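Local atomic coordinates of hypothetical protein yqeU (Bacillus subtilis, PDB entry 1VHK), a protein that probably methylates the N3 position of a specific uridine in 16S rRNA of the assembled 30S ribosomal subunit, using S-adenosyl-L-methionine as methyl donor. Residues A[51-56]-A[67-72]. Sequence-based numbering, arbitrary orientation.
Sequences FEAKCE and CLVIEW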
loop_
_atom_site.group_PDB
_atom_site.type_symbol
_atom_site.label_atom_id
_atom_site.label_comp_id
_atom_site.label_asym_id
_atom_site.label_seq_id
_atom_site.Cartn_x
_atom_site.Cartn_y
_atom_site.Cartn_z
ATOM N N PHE A 51 12.113 8.265 18.622
ATOM C CA PHE A 51 13.448 8.673 18.184
ATOM C C PHE A 51 14.311 7.534 17.664
ATOM O O PHE A 51 14.553 6.541 18.343
ATOM C CB PHE A 51 14.128 9.404 19.356
ATOM C CG PHE A 51 13.483 10.735 19.622
ATOM C CD1 PHE A 51 12.542 10.882 20.635
ATOM C CD2 PHE A 51 13.794 11.835 18.849
ATOM C CE1 PHE A 51 11.943 12.100 20.867
ATOM C CE2 PHE A 51 13.191 13.060 19.068
ATOM C CZ PHE A 51 12.250 13.187 20.073
ATOM N N GLU A 52 14.842 7.648 16.452
ATOM C CA GLU A 52 15.650 6.668 15.773
ATOM C C GLU A 52 17.156 6.816 15.942
ATOM O O GLU A 52 17.779 7.804 15.556
ATOM C CB GLU A 52 15.345 6.715 14.248
ATOM C CG GLU A 52 16.037 5.609 13.471
ATOM C CD GLU A 52 15.654 5.538 12.002
ATOM O OE1 GLU A 52 14.779 4.695 11.668
ATOM O OE2 GLU A 52 16.248 6.272 11.177
ATOM N N ALA A 53 17.818 5.692 16.271
ATOM C CA ALA A 53 19.266 5.722 16.358
ATOM C C ALA A 53 19.972 4.611 15.593
ATOM O O ALA A 53 19.527 3.485 15.413
ATOM C CB ALA A 53 19.686 5.648 17.839
ATOM N N LYS A 54 21.196 4.917 15.148
ATOM C CA LYS A 54 22.057 3.871 14.591
ATOM C C LYS A 54 22.934 3.367 15.762
ATOM O O LYS A 54 23.563 4.150 16.494
ATOM C CB LYS A 54 22.887 4.329 13.442
ATOM C CG LYS A 54 23.406 3.228 12.545
ATOM C CD LYS A 54 23.865 3.790 11.207
ATOM C CE LYS A 54 22.838 4.734 10.606
ATOM N NZ LYS A 54 22.125 4.146 9.437
ATOM N N CYS A 55 22.788 2.075 16.053
ATOM C CA CYS A 55 23.516 1.485 17.163
ATOM C C CYS A 55 24.517 0.423 16.714
ATOM O O CYS A 55 24.348 -0.229 15.691
ATOM C CB CYS A 55 22.564 0.872 18.190
ATOM S SG CYS A 55 21.234 1.961 18.733
ATOM N N GLU A 56 25.540 0.273 17.547
ATOM C CA GLU A 56 26.606 -0.701 17.388
ATOM C C GLU A 56 26.565 -1.710 18.535
ATOM O O GLU A 56 26.478 -1.350 19.711
ATOM C CB GLU A 56 27.960 0.017 17.336
ATOM C CG GLU A 56 29.105 -0.737 16.730
ATOM C CD GLU A 56 30.236 0.091 16.180
ATOM O OE1 GLU A 56 30.159 0.565 15.021
ATOM O OE2 GLU A 56 31.292 0.242 16.848
ATOM N N CYS A 67 24.354 -2.032 23.601
ATOM C CA CYS A 67 24.508 -1.176 22.465
ATOM C C CYS A 67 25.038 0.223 22.790
ATOM O O CYS A 67 24.725 0.823 23.795
ATOM C CB CYS A 67 23.170 -0.979 21.717
ATOM S SG CYS A 67 22.211 -2.468 21.436
ATOM N N LEU A 68 25.791 0.732 21.838
ATOM C CA LEU A 68 26.387 2.058 21.833
ATOM C C LEU A 68 25.717 2.854 20.708
ATOM O O LEU A 68 25.650 2.301 19.609
ATOM C CB LEU A 68 27.875 1.892 21.480
ATOM C CG LEU A 68 28.588 3.099 20.881
ATOM C CD1 LEU A 68 28.697 4.233 21.885
ATOM C CD2 LEU A 68 29.944 2.696 20.339
ATOM N N VAL A 69 25.139 4.007 20.989
ATOM C CA VAL A 69 24.487 4.759 19.911
ATOM C C VAL A 69 25.515 5.554 19.134
ATOM O O VAL A 69 26.155 6.454 19.660
ATOM C CB VAL A 69 23.275 5.578 20.314
ATOM C CG1 VAL A 69 23.106 5.690 21.801
ATOM C CG2 VAL A 69 23.254 6.963 19.653
ATOM N N ILE A 70 25.676 5.228 17.851
ATOM C CA ILE A 70 26.661 5.951 17.041
ATOM C C ILE A 70 26.088 7.132 16.299
ATOM O O ILE A 70 26.826 8.059 15.920
ATOM C CB ILE A 70 27.404 4.968 16.124
ATOM C CG1 ILE A 70 26.463 4.302 15.141
ATOM C CG2 ILE A 70 28.096 3.926 17.009
ATOM C CD1 ILE A 70 27.068 3.299 14.178
ATOM N N GLU A 71 24.757 7.286 16.279
ATOM C CA GLU A 71 24.160 8.402 15.575
ATOM C C GLU A 71 22.669 8.554 15.800
ATOM O O GLU A 71 21.949 7.558 15.760
ATOM C CB GLU A 71 24.384 8.196 14.050
ATOM C CG GLU A 71 24.299 9.515 13.298
ATOM C CD GLU A 71 23.711 9.396 11.916
ATOM O OE1 GLU A 71 22.786 10.190 11.616
ATOM O OE2 GLU A 71 24.150 8.563 11.111
ATOM N N TRP A 72 22.218 9.777 16.077
ATOM C CA TRP A 72 20.770 10.058 16.187
ATOM C C TRP A 72 20.333 10.580 14.810
ATOM O O TRP A 72 20.721 11.685 14.446
ATOM C CB TRP A 72 20.474 11.102 17.257
ATOM C CG TRP A 72 20.595 10.521 18.643
ATOM C CD1 TRP A 72 21.656 10.649 19.501
ATOM C CD2 TRP A 72 19.698 9.586 19.240
ATOM N NE1 TRP A 72 21.428 9.891 20.630
ATOM C CE2 TRP A 72 20.242 9.240 20.498
ATOM C CE3 TRP A 72 18.460 9.070 18.882
ATOM C CZ2 TRP A 72 19.594 8.362 21.371
ATOM C CZ3 TRP A 72 17.818 8.207 19.755
ATOM C CH2 TRP A 72 18.387 7.851 20.987
#
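The methyl group of A53 lies over one face of the W72 indole, its CB 3.9 Å from the centroid of the six-membered ring and 19° off the ring normal, a CH-pi contact. CG of W72 stands anti to its own carbonyl carbon (chi1 -75°), which brings the six-membered ring back toward the facing strand, where CZ3 also meets CB of F51. V69 CG2 lies over the same indole face as A53, and on this side of the sheet C55 continues the apolar layer, its CB 4.0 Å from CB of C67; I15 of helix 12-16 packs on V69, and F21 of strand 21-24 on both cysteines. The strands form an antiparallel hairpin within the PUA domain, interrupted by a classic beta bulge: I70 and E71 both face K54, whose O accepts a 2.7 Å hydrogen bond from I70 N and a weak one from E71 N. Beyond it the ladder is regular, E56 N donating a nearly straight 2.9 Å hydrogen bond to L68 O. The other side of the sheet, bearing K54, E56, L68 and E71, is looser and more solvent-accessible. There I70 reaches across, CD1 4.0 Å from CG of K54 and CG2 against CB of E56. K54 and E71 run side by side, yet NZ of K54 stays 5.1 Å from OE2 of E71, too far for a salt bridge.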